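Local coordinates for CMP/dCMP-type deaminase domain-containing protein (Aspergillus oryzae RIB40, PDB 7DRY), which probably catalyses a zinc-dependent deamination step in riboflavin biosynthesis, using the fold of the cytidine deaminase family, at residues L13-K18 / V48-T53; F26-I31 / Y96-P101. One frame throughout, in Å; residues are numbered along the deposited sequence.

Contacts 1 and 2 lie side by side in the deaminase fold, their centres about 8 Å apart, and both reach the same mixed sheet. Contact 1 sets the end of helix 5-16 and the residues after it against the outermost strand 46-52. Contact 2 pairs strand 29-36, the next one inward, with strand 91-97. Along the chain the segments alternate, 13-18, 26-31, 48-53 and 96-101, so the two connections cross. Hydrogen bonds tie them, including Thr53 OG1 to Phe26 O at 2.7 Å and Ala30 N to Gly51 O at 2.9 Å, so helix 5-16, the edge strand and the two strands inside it are packed together, with contact 2 nearer the zinc ion.

Contact 1 of 2, residues L13-K18 / V48-T53; sequences LSLAEK and VSTGYT. With SO4 (sulfate ion), chain D.
Lys18 sets its CB over one face of the Tyr52 ring, and Leu15 packs beside the base of the same tyrosine; these two residues carry most of the contact between the segments. The evidence for a CH-pi contact is clear: Lys18 CB stands 3.6 Å from the centroid of the Tyr52 ring, 14° off the ring normal, so a methylene rather than the ammonium group sits on the face. The Tyr52 ring is brought under it by chi1 of 57°, which places CG between the backbone N and the carbonyl carbon. Packing is closest at the root of the ring, where Leu15 O comes within 3.3 Å of Tyr52 CB. That carbonyl is engaged within its own turn, accepting a bond from Lys18 N at 2.9 Å. One methyl of Leu15, CD1, reaches Thr50 CB at 3.8 Å, the two side chains crossing at about a right angle.

The outer side is looser and wetter. Beyond CG the Lys18 chain is extended; CD still passes CE1 of the ring before the end leads away to a hydrogen bond from NZ to O3 of a sulfate ion at 2.6 Å; the ion probably comes from the crystallisation liquor. One water joins the segments here, donating to Lys18 O at 2.7 Å and hydrogen-bonded to Tyr52 OH at 2.8 Å.

Inward, Leu15 continues onto Ile31 of strand 29-36, while Ala16 turns its methyl away from Tyr52 and onto Val170 of helix 164-171. On the strand side, Gly51 bonds through its backbone to Ala30, and Ser49 OG is hydrogen-bonded to Cys66 O of helix 62-73. The contact thus sets the last turn of helix 5-16 and Lys18 against the Thr50-Tyr52 end of edge strand 46-52, with strand 29-36 next in the sheet.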
loop_
_atom_site.group_PDB
_atom_site.type_symbol
_atom_site.label_atom_id
_atom_site.label_comp_id
_atom_site.label_asym_id
_atom_site.label_seq_id
_atom_site.Cartn_x
_atom_site.Cartn_y
_atom_site.Cartn_z
ATOM N N LEU A 13 -2.621 1.491 9.833
ATOM C CA LEU A 13 -1.565 1.652 10.827
ATOM C C LEU A 13 -1.603 0.529 11.859
ATOM O O LEU A 13 -0.552 0.037 12.287
ATOM C CB LEU A 13 -1.656 3.031 11.482
ATOM C CG LEU A 13 -0.437 3.499 12.270
ATOM C CD1 LEU A 13 0.812 3.513 11.385
ATOM C CD2 LEU A 13 -0.717 4.878 12.836
ATOM N N SER A 14 -2.800 0.088 12.247
ATOM C CA SER A 14 -2.900 -1.043 13.161
ATOM C C SER A 14 -2.288 -2.297 12.546
ATOM O O SER A 14 -1.631 -3.083 13.241
ATOM C CB SER A 14 -4.366 -1.276 13.499
ATOM O OG SER A 14 -4.811 -0.249 14.360
ATOM N N LEU A 15 -2.510 -2.507 11.242
ATOM C CA LEU A 15 -1.868 -3.619 10.544
ATOM C C LEU A 15 -0.355 -3.471 10.552
ATOM O O LEU A 15 0.371 -4.442 10.781
ATOM C CB LEU A 15 -2.368 -3.689 9.099
ATOM C CG LEU A 15 -3.775 -4.262 8.959
ATOM C CD1 LEU A 15 -4.291 -4.004 7.562
ATOM C CD2 LEU A 15 -3.779 -5.759 9.262
ATOM N N ALA A 16 0.138 -2.255 10.295
ATOM C CA ALA A 16 1.574 -2.007 10.285
ATOM C C ALA A 16 2.217 -2.396 11.605
ATOM O O ALA A 16 3.379 -2.819 11.630
ATOM C CB ALA A 16 1.831 -0.528 10.001
ATOM N N GLU A 17 1.488 -2.238 12.709
ATOM C CA GLU A 17 2.031 -2.548 14.025
ATOM C C GLU A 17 2.223 -4.039 14.243
ATOM O O GLU A 17 2.926 -4.426 15.187
ATOM C CB GLU A 17 1.133 -1.920 15.095
ATOM C CG GLU A 17 1.156 -0.407 15.002
ATOM C CD GLU A 17 0.081 0.267 15.804
ATOM O OE1 GLU A 17 -0.717 -0.440 16.440
ATOM O OE2 GLU A 17 0.046 1.515 15.790
ATOM N N LYS A 18 1.643 -4.876 13.383
ATOM C CA LYS A 18 1.901 -6.304 13.431
ATOM C C LYS A 18 3.266 -6.653 12.855
ATOM O O LYS A 18 3.763 -7.753 13.109
ATOM C CB LYS A 18 0.799 -7.057 12.673
ATOM C CG LYS A 18 -0.615 -6.838 13.245
ATOM C CD LYS A 18 -1.621 -7.761 12.566
ATOM C CE LYS A 18 -3.062 -7.412 12.957
ATOM N NZ LYS A 18 -4.052 -8.405 12.426
ATOM N N VAL A 48 -11.329 -6.516 0.358
ATOM C CA VAL A 48 -10.862 -7.533 -0.569
ATOM C C VAL A 48 -9.620 -8.243 -0.042
ATOM O O VAL A 48 -9.491 -9.460 -0.181
ATOM C CB VAL A 48 -10.613 -6.899 -1.956
ATOM C CG1 VAL A 48 -10.033 -7.930 -2.940
ATOM C CG2 VAL A 48 -11.901 -6.310 -2.503
ATOM N N SER A 49 -8.687 -7.503 0.551
ATOM C CA SER A 49 -7.520 -8.128 1.163
ATOM C C SER A 49 -6.864 -7.135 2.106
ATOM O O SER A 49 -7.180 -5.945 2.104
ATOM C CB SER A 49 -6.532 -8.601 0.098
ATOM O OG SER A 49 -5.562 -9.463 0.685
ATOM N N THR A 50 -5.937 -7.649 2.924
ATOM C CA THR A 50 -5.107 -6.821 3.797
ATOM C C THR A 50 -3.693 -7.385 3.791
ATOM O O THR A 50 -3.482 -8.548 3.448
ATOM C CB THR A 50 -5.606 -6.789 5.260
ATOM O OG1 THR A 50 -5.352 -8.058 5.893
ATOM C CG2 THR A 50 -7.099 -6.482 5.340
ATOM N N GLY A 51 -2.727 -6.561 4.198
ATOM C CA GLY A 51 -1.370 -7.059 4.385
ATOM C C GLY A 51 -0.521 -6.052 5.127
ATOM O O GLY A 51 -0.894 -4.889 5.300
ATOM N N TYR A 52 0.635 -6.521 5.593
ATOM C CA TYR A 52 1.571 -5.642 6.276
ATOM C C TYR A 52 3.002 -6.106 6.028
ATOM O O TYR A 52 3.248 -7.245 5.626
ATOM C CB TYR A 52 1.271 -5.549 7.780
ATOM C CG TYR A 52 1.269 -6.869 8.509
ATOM C CD1 TYR A 52 0.108 -7.621 8.636
ATOM C CD2 TYR A 52 2.429 -7.351 9.097
ATOM C CE1 TYR A 52 0.120 -8.828 9.320
ATOM C CE2 TYR A 52 2.447 -8.555 9.772
ATOM C CZ TYR A 52 1.280 -9.288 9.876
ATOM O OH TYR A 52 1.290 -10.487 10.565
ATOM N N THR A 53 3.946 -5.197 6.270
ATOM C CA THR A 53 5.351 -5.477 5.993
ATOM C C THR A 53 5.802 -6.736 6.729
ATOM O O THR A 53 5.595 -6.873 7.936
ATOM C CB THR A 53 6.184 -4.296 6.484
ATOM O OG1 THR A 53 5.793 -3.111 5.780
ATOM C CG2 THR A 53 7.679 -4.556 6.278
HETATM S S SO4 D . -3.274 -11.719 13.922
HETATM O O1 SO4 D . -3.900 -12.647 12.983
HETATM O O2 SO4 D . -3.171 -12.353 15.233
HETATM O O3 SO4 D . -4.085 -10.509 14.031
HETATM O O4 SO4 D . -1.940 -11.367 13.445
HETATM O O HOH W 1 2.782 -10.207 12.907
#

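Contact 2 of 2, residues F26-I31 / Y96-P101; sequences FRVGAI and YVTMEP
Ile31 and Ala30 of strand 29-36 pair antiparallel with Tyr96 and Val97 of strand 91-97, a buried contact near the centre of the fold that passes into side-chain packing at Val28, Thr98 and Met99. Ile31 and Tyr96 form a hydrogen-bonded pair, with Tyr96 N to Ile31 O at 2.8 Å and Ile31 N to Tyr96 O at 2.9 Å. Next to it, Ala30 and Val97 make a non-hydrogen-bonded pair. A third bond, Thr98 N to Gly29 O at 3.2 Å, meets the carbonyl nearly end-on (C=O...N 165°), although its N-H...O angle is only 144°.

At Thr98 and Met99 the chain turns a corner, and side chains take over from the ladder. Val28 CG1, anti to the backbone N (chi1 174°), touches two partners: it is 3.4 Å from Val97 CG2, tighter than usual van der Waals contact, and 3.3 Å from Thr98 OG1. The other branch, CG2, faces the sulfur of Met99 SD at 3.8 Å, and the side chains of Val28 and Met99 run roughly perpendicular. Thr98 OG1 donates to a water 2.8 Å away, which in turn donates to Arg27 O, so the hydroxyl's proton has a partner, and the water links the two segments.

Ala30 and Val97 share one face of the sheet with helix 62-73, touching Ala62 and Glu63 respectively; Ile31 and Tyr96 share the other, where helix 5-16 lies. The Tyr96 hydroxyl is hydrogen-bonded to His5 ND1 and Arg35 NH2. A central sheet with helices on both faces is characteristic of the cytidine deaminase fold, and the Val28 end of this contact lies near its zinc site, the Val28 side chain about 7 Å from the zinc ion, which is held by His61, Cys102 and Cys112.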
loop_
_atom_site.group_PDB
_atom_site.type_symbol
_atom_site.label_atom_id
_atom_site.label_comp_id
_atom_site.label_asym_id
_atom_site.label_seq_id
_atom_site.Cartn_x
_atom_site.Cartn_y
_atom_site.Cartn_z
ATOM N N PHE A 26 10.510 -0.976 6.911
ATOM C CA PHE A 26 9.546 0.106 7.064
ATOM C C PHE A 26 8.201 -0.554 7.306
ATOM O O PHE A 26 7.658 -1.214 6.414
ATOM C CB PHE A 26 9.528 0.992 5.818
ATOM C CG PHE A 26 10.708 1.921 5.732
ATOM C CD1 PHE A 26 11.950 1.455 5.328
ATOM C CD2 PHE A 26 10.576 3.253 6.078
ATOM C CE1 PHE A 26 13.048 2.312 5.266
ATOM C CE2 PHE A 26 11.664 4.119 6.018
ATOM C CZ PHE A 26 12.898 3.648 5.609
ATOM N N ARG A 27 7.687 -0.392 8.520
ATOM C CA ARG A 27 6.489 -1.091 8.967
ATOM C C ARG A 27 5.261 -0.370 8.438
ATOM O O ARG A 27 4.945 0.740 8.883
ATOM C CB ARG A 27 6.480 -1.163 10.487
ATOM C CG ARG A 27 7.656 -1.950 11.016
ATOM C CD ARG A 27 7.860 -1.683 12.478
ATOM N NE ARG A 27 6.926 -2.420 13.320
ATOM C CZ ARG A 27 6.192 -1.870 14.290
ATOM N NH1 ARG A 27 6.246 -0.562 14.521
ATOM N NH2 ARG A 27 5.420 -2.637 15.035
ATOM N N VAL A 28 4.579 -1.006 7.486
ATOM C CA VAL A 28 3.506 -0.404 6.710
ATOM C C VAL A 28 2.343 -1.391 6.687
ATOM O O VAL A 28 2.535 -2.604 6.808
ATOM C CB VAL A 28 4.024 -0.066 5.286
ATOM C CG1 VAL A 28 2.917 0.432 4.365
ATOM C CG2 VAL A 28 5.126 0.975 5.354
ATOM N N GLY A 29 1.128 -0.857 6.566
ATOM C CA GLY A 29 -0.061 -1.679 6.422
ATOM C C GLY A 29 -0.855 -1.239 5.208
ATOM O O GLY A 29 -0.838 -0.069 4.821
ATOM N N ALA A 30 -1.561 -2.199 4.609
ATOM C CA ALA A 30 -2.316 -1.947 3.390
ATOM C C ALA A 30 -3.645 -2.683 3.440
ATOM O O ALA A 30 -3.717 -3.821 3.920
ATOM C CB ALA A 30 -1.547 -2.431 2.154
ATOM N N ILE A 31 -4.691 -2.036 2.915
ATOM C CA ILE A 31 -6.033 -2.613 2.849
ATOM C C ILE A 31 -6.575 -2.361 1.453
ATOM O O ILE A 31 -6.580 -1.218 0.985
ATOM C CB ILE A 31 -6.974 -2.000 3.900
ATOM C CG1 ILE A 31 -6.498 -2.356 5.313
ATOM C CG2 ILE A 31 -8.408 -2.515 3.700
ATOM C CD1 ILE A 31 -7.224 -1.601 6.432
ATOM N N TYR A 96 -5.615 1.349 0.244
ATOM C CA TYR A 96 -5.087 2.241 1.263
ATOM C C TYR A 96 -3.772 1.669 1.772
ATOM O O TYR A 96 -3.629 0.455 1.942
ATOM C CB TYR A 96 -6.064 2.343 2.434
ATOM C CG TYR A 96 -7.339 3.071 2.101
ATOM C CD1 TYR A 96 -8.448 2.390 1.582
ATOM C CD2 TYR A 96 -7.452 4.443 2.312
ATOM C CE1 TYR A 96 -9.623 3.069 1.271
ATOM C CE2 TYR A 96 -8.618 5.128 1.998
ATOM C CZ TYR A 96 -9.703 4.438 1.492
ATOM O OH TYR A 96 -10.855 5.111 1.193
ATOM N N VAL A 97 -2.797 2.542 1.993
ATOM C CA VAL A 97 -1.496 2.109 2.492
ATOM C C VAL A 97 -0.896 3.275 3.261
ATOM O O VAL A 97 -1.087 4.428 2.876
ATOM C CB VAL A 97 -0.615 1.613 1.322
ATOM C CG1 VAL A 97 -0.471 2.673 0.257
ATOM C CG2 VAL A 97 0.736 1.140 1.797
ATOM N N THR A 98 -0.214 2.993 4.379
ATOM C CA THR A 98 0.202 4.118 5.217
ATOM C C THR A 98 1.209 5.005 4.492
ATOM O O THR A 98 1.131 6.232 4.586
ATOM C CB THR A 98 0.722 3.676 6.589
ATOM O OG1 THR A 98 1.835 2.789 6.436
ATOM C CG2 THR A 98 -0.378 3.006 7.405
ATOM N N MET A 99 2.147 4.411 3.753
ATOM C CA MET A 99 3.173 5.170 3.048
ATOM C C MET A 99 3.019 5.011 1.539
ATOM O O MET A 99 2.432 4.041 1.056
ATOM C CB MET A 99 4.570 4.713 3.487
ATOM C CG MET A 99 4.823 4.867 4.991
ATOM S SD MET A 99 6.517 4.541 5.477
ATOM C CE MET A 99 7.354 6.015 4.870
ATOM N N GLU A 100 3.543 5.992 0.802
ATOM C CA GLU A 100 3.504 5.977 -0.654
ATOM C C GLU A 100 4.079 4.658 -1.179
ATOM O O GLU A 100 5.143 4.232 -0.719
ATOM C CB GLU A 100 4.365 7.133 -1.175
ATOM C CG GLU A 100 4.532 7.174 -2.681
ATOM C CD GLU A 100 5.586 8.176 -3.109
ATOM O OE1 GLU A 100 6.180 8.825 -2.228
ATOM O OE2 GLU A 100 5.834 8.308 -4.325
ATOM N N PRO A 101 3.414 3.993 -2.124
ATOM C CA PRO A 101 3.994 2.763 -2.691
ATOM C C PRO A 101 5.329 3.022 -3.374
ATOM O O PRO A 101 5.502 4.006 -4.097
ATOM C CB PRO A 101 2.934 2.295 -3.699
ATOM C CG PRO A 101 2.009 3.461 -3.883
ATOM C CD PRO A 101 2.055 4.256 -2.624
HETATM O O HOH W 2 3.379 2.990 8.735
#